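Local coordinates for protein kojibiose phosphorylase (Gut metagenome, PDB 6W0P) that is a carbohydrate-active enzyme of glycoside hydrolase family 65, built around a helical catalytic domain, at residues W350-Y362 with T667-G679. Sequence-based numbering, arbitrary orientation. Where two conformers were deposited one is given.
Sequences WDNETYCLPFYLY and TSIAAAWMNIVYG
Thr-667 OG1 donates a 2.7 Å hydrogen bond to Asp-351 OD2 in one of two modelled conformers of the aspartate, arriving on the anti side of the carboxylate and 23° out of its plane. This bond lies at one end of a buried helix-helix contact in the central catalytic domain, whose family belongs to the six-hairpin clan of helical (alpha/alpha)6-barrel folds. The short axes of helices 351-361 and 667-679 approach to 8.6 Å and cross at 57°. With Thr-667 CG2 anti to the backbone N, the methyl group turns toward the Tyr-355 ring, 3.5 Å from CD2 in one of its two conformers, whose OH is hydrogen-bonded to Leu-623 O. The backbones come nearest at Cys-356 and Ala-670, CA atoms 5.4 Å apart, where Ala-670 CB sits 4.0 Å from Cys-356 CA. Next along, the bent chain of Met-674 brings SD to 3.7 Å from Pro-358 CB. Phe-359 directs its CD1 edge onto one face of the Trp-673 indole, an edge-to-face pair with planes at 88°, while Phe-359 CA makes a CH-pi contact over the six-membered ring; Val-677 CG2 covers the opposite face. Helix 418-434 borders this end, with His-429 touching Tyr-678. The phenols of Tyr-362 and Tyr-678 share one water, 2.8 Å from Tyr-362 OH and 2.7 Å from Tyr-678 OH, in plane at both ring edges.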
loop_
_atom_site.group_PDB
_atom_site.type_symbol
_atom_site.label_atom_id
_atom_site.label_comp_id
_atom_site.label_asym_id
_atom_site.label_seq_id
_atom_site.Cartn_x
_atom_site.Cartn_y
_atom_site.Cartn_z
ATOM N N TRP A 350 0.061 -21.280 -0.214
ATOM C CA TRP A 350 0.352 -22.227 0.896
ATOM C C TRP A 350 -0.719 -23.337 0.951
ATOM O O TRP A 350 -0.385 -24.403 1.514
ATOM C CB TRP A 350 0.438 -21.452 2.208
ATOM C CG TRP A 350 -0.910 -21.091 2.756
ATOM C CD1 TRP A 350 -1.852 -20.277 2.191
ATOM C CD2 TRP A 350 -1.453 -21.541 4.006
ATOM N NE1 TRP A 350 -2.949 -20.206 3.000
ATOM C CE2 TRP A 350 -2.740 -20.981 4.117
ATOM C CE3 TRP A 350 -0.986 -22.382 5.024
ATOM C CZ2 TRP A 350 -3.550 -21.210 5.233
ATOM C CZ3 TRP A 350 -1.788 -22.611 6.123
ATOM C CH2 TRP A 350 -3.066 -22.053 6.217
ATOM N N ASP A 351 -1.915 -23.060 0.373
ATOM C CA ASP A 351 -3.079 -23.981 0.181
ATOM C C ASP A 351 -2.647 -25.306 -0.440
ATOM O O ASP A 351 -3.255 -26.335 -0.088
ATOM C CB ASP A 351 -4.110 -23.481 -0.852
ATOM C CG ASP A 351 -4.766 -22.156 -0.544
ATOM O OD1 ASP A 351 -4.020 -21.203 -0.280
ATOM O OD2 ASP A 351 -6.030 -22.108 -0.549
ATOM N N ASN A 352 -1.714 -25.241 -1.382
ATOM C CA ASN A 352 -1.225 -26.429 -2.115
ATOM C C ASN A 352 -0.732 -27.425 -1.073
ATOM O O ASN A 352 -1.141 -28.574 -1.132
ATOM C CB ASN A 352 -0.147 -26.084 -3.148
ATOM C CG ASN A 352 -0.718 -25.444 -4.395
ATOM O OD1 ASN A 352 -1.891 -25.102 -4.438
ATOM N ND2 ASN A 352 0.083 -25.313 -5.436
ATOM N N GLU A 353 0.099 -26.954 -0.147
ATOM C CA GLU A 353 0.831 -27.809 0.813
ATOM C C GLU A 353 -0.099 -28.254 1.947
ATOM O O GLU A 353 0.048 -29.377 2.385
ATOM C CB GLU A 353 2.056 -27.078 1.355
ATOM C CG GLU A 353 3.204 -27.002 0.375
ATOM C CD GLU A 353 2.998 -26.118 -0.848
ATOM O OE1 GLU A 353 2.395 -25.031 -0.727
ATOM O OE2 GLU A 353 3.476 -26.518 -1.926
ATOM N N THR A 354 -1.034 -27.415 2.385
ATOM C CA THR A 354 -1.737 -27.597 3.670
ATOM C C THR A 354 -3.168 -28.100 3.462
ATOM O O THR A 354 -3.784 -28.438 4.477
ATOM C CB THR A 354 -1.723 -26.277 4.447
ATOM O OG1 THR A 354 -2.286 -25.232 3.642
ATOM C CG2 THR A 354 -0.322 -25.908 4.870
ATOM N N TYR A 355 -3.698 -28.088 2.229
ATOM C CA TYR A 355 -5.135 -28.364 1.908
ATOM C C TYR A 355 -5.258 -29.298 0.684
ATOM O O TYR A 355 -6.044 -30.265 0.727
ATOM C CB TYR A 355 -5.894 -27.093 1.498
ATOM C CG TYR A 355 -6.552 -26.241 2.561
ATOM C CD1 TYR A 355 -5.810 -25.402 3.381
ATOM C CD2 TYR A 355 -7.942 -26.173 2.668
ATOM C CE1 TYR A 355 -6.419 -24.581 4.320
ATOM C CE2 TYR A 355 -8.566 -25.347 3.590
ATOM C CZ TYR A 355 -7.800 -24.547 4.419
ATOM O OH TYR A 355 -8.390 -23.738 5.354
ATOM N N CYS A 356 -4.559 -28.969 -0.405
ATOM C CA CYS A 356 -4.634 -29.746 -1.670
ATOM C C CYS A 356 -3.834 -31.048 -1.571
ATOM O O CYS A 356 -4.308 -32.045 -2.087
ATOM C CB CYS A 356 -4.174 -28.932 -2.872
ATOM S SG CYS A 356 -5.184 -27.445 -3.097
ATOM N N LEU A 357 -2.684 -31.063 -0.900
ATOM C CA LEU A 357 -1.748 -32.219 -0.959
ATOM C C LEU A 357 -2.454 -33.510 -0.548
ATOM O O LEU A 357 -2.263 -34.533 -1.196
ATOM C CB LEU A 357 -0.534 -31.943 -0.072
ATOM C CG LEU A 357 0.553 -33.008 -0.096
ATOM C CD1 LEU A 357 1.067 -33.204 -1.503
ATOM C CD2 LEU A 357 1.680 -32.630 0.837
ATOM N N PRO A 358 -3.222 -33.558 0.564
ATOM C CA PRO A 358 -3.695 -34.836 1.099
ATOM C C PRO A 358 -4.452 -35.730 0.106
ATOM O O PRO A 358 -4.277 -36.923 0.122
ATOM C CB PRO A 358 -4.635 -34.382 2.215
ATOM C CG PRO A 358 -4.022 -33.094 2.692
ATOM C CD PRO A 358 -3.622 -32.418 1.408
ATOM N N PHE A 359 -5.272 -35.151 -0.765
ATOM C CA PHE A 359 -5.952 -35.954 -1.813
ATOM C C PHE A 359 -4.882 -36.749 -2.586
ATOM O O PHE A 359 -5.081 -37.952 -2.857
ATOM C CB PHE A 359 -6.798 -35.079 -2.740
ATOM C CG PHE A 359 -7.314 -35.840 -3.930
ATOM C CD1 PHE A 359 -8.448 -36.628 -3.828
ATOM C CD2 PHE A 359 -6.643 -35.805 -5.139
ATOM C CE1 PHE A 359 -8.897 -37.367 -4.914
ATOM C CE2 PHE A 359 -7.104 -36.524 -6.234
ATOM C CZ PHE A 359 -8.228 -37.303 -6.117
ATOM N N TYR A 360 -3.775 -36.102 -2.956
ATOM C CA TYR A 360 -2.713 -36.730 -3.798
ATOM C C TYR A 360 -1.930 -37.770 -2.980
ATOM O O TYR A 360 -1.556 -38.789 -3.553
ATOM C CB TYR A 360 -1.837 -35.672 -4.483
ATOM C CG TYR A 360 -2.644 -34.765 -5.379
ATOM C CD1 TYR A 360 -3.066 -35.179 -6.636
ATOM C CD2 TYR A 360 -2.996 -33.487 -4.967
ATOM C CE1 TYR A 360 -3.834 -34.355 -7.447
ATOM C CE2 TYR A 360 -3.769 -32.655 -5.762
ATOM C CZ TYR A 360 -4.191 -33.089 -7.009
ATOM O OH TYR A 360 -4.957 -32.255 -7.788
ATOM N N LEU A 361 -1.707 -37.521 -1.690
ATOM C CA LEU A 361 -0.963 -38.427 -0.779
ATOM C C LEU A 361 -1.654 -39.792 -0.736
ATOM O O LEU A 361 -0.949 -40.785 -0.643
ATOM C CB LEU A 361 -0.884 -37.811 0.618
ATOM C CG LEU A 361 0.168 -36.722 0.792
ATOM C CD1 LEU A 361 -0.015 -36.011 2.121
ATOM C CD2 LEU A 361 1.587 -37.267 0.655
ATOM N N TYR A 362 -2.986 -39.824 -0.829
ATOM C CA TYR A 362 -3.810 -41.046 -0.655
ATOM C C TYR A 362 -4.233 -41.644 -2.000
ATOM O O TYR A 362 -4.891 -42.688 -1.967
ATOM C CB TYR A 362 -5.006 -40.736 0.244
ATOM C CG TYR A 362 -4.641 -40.603 1.695
ATOM C CD1 TYR A 362 -4.392 -41.725 2.469
ATOM C CD2 TYR A 362 -4.520 -39.356 2.290
ATOM C CE1 TYR A 362 -4.050 -41.602 3.801
ATOM C CE2 TYR A 362 -4.189 -39.215 3.626
ATOM C CZ TYR A 362 -3.936 -40.348 4.379
ATOM O OH TYR A 362 -3.573 -40.232 5.689
ATOM N N THR A 667 -9.008 -24.947 -4.099
ATOM C CA THR A 667 -8.932 -25.290 -2.651
ATOM C C THR A 667 -10.309 -25.750 -2.163
ATOM O O THR A 667 -10.379 -26.719 -1.414
ATOM C CB THR A 667 -8.419 -24.135 -1.792
ATOM O OG1 THR A 667 -7.057 -23.976 -2.144
ATOM C CG2 THR A 667 -8.499 -24.426 -0.310
ATOM N N SER A 668 -11.360 -25.073 -2.586
ATOM C CA SER A 668 -12.754 -25.430 -2.244
ATOM C C SER A 668 -13.059 -26.839 -2.767
ATOM O O SER A 668 -13.694 -27.637 -2.035
ATOM C CB SER A 668 -13.723 -24.420 -2.768
ATOM O OG SER A 668 -15.012 -25.016 -2.793
ATOM N N ILE A 669 -12.566 -27.152 -3.960
ATOM C CA ILE A 669 -12.732 -28.479 -4.603
ATOM C C ILE A 669 -12.006 -29.529 -3.758
ATOM O O ILE A 669 -12.641 -30.560 -3.471
ATOM C CB ILE A 669 -12.271 -28.405 -6.076
ATOM C CG1 ILE A 669 -13.311 -27.636 -6.890
ATOM C CG2 ILE A 669 -12.024 -29.782 -6.676
ATOM C CD1 ILE A 669 -12.895 -27.325 -8.284
ATOM N N ALA A 670 -10.754 -29.271 -3.360
ATOM C CA ALA A 670 -9.936 -30.182 -2.532
ATOM C C ALA A 670 -10.621 -30.365 -1.179
ATOM O O ALA A 670 -10.627 -31.487 -0.672
ATOM C CB ALA A 670 -8.541 -29.649 -2.339
ATOM N N ALA A 671 -11.178 -29.288 -0.630
ATOM C CA ALA A 671 -11.772 -29.248 0.725
ATOM C C ALA A 671 -12.981 -30.182 0.796
ATOM O O ALA A 671 -13.276 -30.639 1.898
ATOM C CB ALA A 671 -12.168 -27.841 1.084
ATOM N N ALA A 672 -13.664 -30.440 -0.322
ATOM C CA ALA A 672 -14.876 -31.285 -0.334
ATOM C C ALA A 672 -14.429 -32.716 -0.029
ATOM O O ALA A 672 -15.046 -33.384 0.834
ATOM C CB ALA A 672 -15.594 -31.180 -1.654
ATOM N N TRP A 673 -13.338 -33.142 -0.666
ATOM C CA TRP A 673 -12.760 -34.481 -0.429
ATOM C C TRP A 673 -12.324 -34.559 1.033
ATOM O O TRP A 673 -12.634 -35.554 1.686
ATOM C CB TRP A 673 -11.593 -34.765 -1.371
ATOM C CG TRP A 673 -10.953 -36.090 -1.099
ATOM C CD1 TRP A 673 -11.289 -37.284 -1.654
ATOM C CD2 TRP A 673 -9.882 -36.361 -0.185
ATOM N NE1 TRP A 673 -10.481 -38.275 -1.176
ATOM C CE2 TRP A 673 -9.601 -37.739 -0.280
ATOM C CE3 TRP A 673 -9.102 -35.572 0.666
ATOM C CZ2 TRP A 673 -8.612 -38.351 0.484
ATOM C CZ3 TRP A 673 -8.122 -36.175 1.419
ATOM C CH2 TRP A 673 -7.876 -37.547 1.323
ATOM N N MET A 674 -11.616 -33.538 1.503
ATOM C CA MET A 674 -11.087 -33.461 2.886
ATOM C C MET A 674 -12.231 -33.552 3.894
ATOM O O MET A 674 -12.101 -34.338 4.858
ATOM C CB MET A 674 -10.371 -32.130 3.106
ATOM C CG MET A 674 -9.262 -31.919 2.135
ATOM S SD MET A 674 -7.774 -32.466 2.908
ATOM C CE MET A 674 -7.412 -31.072 3.963
ATOM N N ASN A 675 -13.276 -32.734 3.688
ATOM C CA ASN A 675 -14.477 -32.700 4.556
ATOM C C ASN A 675 -15.069 -34.115 4.648
ATOM O O ASN A 675 -15.535 -34.489 5.759
ATOM C CB ASN A 675 -15.527 -31.684 4.116
ATOM C CG ASN A 675 -16.310 -31.114 5.284
ATOM O OD1 ASN A 675 -16.695 -29.947 5.246
ATOM N ND2 ASN A 675 -16.588 -31.930 6.303
ATOM N N ILE A 676 -15.042 -34.890 3.557
ATOM C CA ILE A 676 -15.652 -36.258 3.541
ATOM C C ILE A 676 -14.724 -37.232 4.287
ATOM O O ILE A 676 -15.233 -37.901 5.215
ATOM C CB ILE A 676 -16.001 -36.705 2.107
ATOM C CG1 ILE A 676 -17.192 -35.897 1.566
ATOM C CG2 ILE A 676 -16.247 -38.208 2.075
ATOM C CD1 ILE A 676 -17.543 -36.152 0.084
ATOM N N VAL A 677 -13.417 -37.246 3.981
ATOM C CA VAL A 677 -12.485 -38.321 4.448
ATOM C C VAL A 677 -11.874 -37.980 5.820
ATOM O O VAL A 677 -11.878 -38.873 6.701
ATOM C CB VAL A 677 -11.423 -38.652 3.390
ATOM C CG1 VAL A 677 -10.403 -39.639 3.903
ATOM C CG2 VAL A 677 -12.053 -39.200 2.124
ATOM N N TYR A 678 -11.378 -36.770 6.041
ATOM C CA TYR A 678 -10.900 -36.322 7.373
ATOM C C TYR A 678 -12.087 -36.039 8.301
ATOM O O TYR A 678 -11.963 -36.260 9.510
ATOM C CB TYR A 678 -10.006 -35.090 7.279
ATOM C CG TYR A 678 -8.627 -35.373 6.748
ATOM C CD1 TYR A 678 -7.748 -36.198 7.432
ATOM C CD2 TYR A 678 -8.181 -34.804 5.568
ATOM C CE1 TYR A 678 -6.472 -36.470 6.953
ATOM C CE2 TYR A 678 -6.906 -35.056 5.080
ATOM C CZ TYR A 678 -6.059 -35.908 5.764
ATOM O OH TYR A 678 -4.797 -36.111 5.293
ATOM N N GLY A 679 -13.192 -35.552 7.739
ATOM C CA GLY A 679 -14.371 -35.099 8.493
ATOM C C GLY A 679 -15.255 -36.266 8.868
ATOM O O GLY A 679 -15.048 -36.844 9.949
HETATM O O HOH W 1 -3.139 -37.640 6.722
#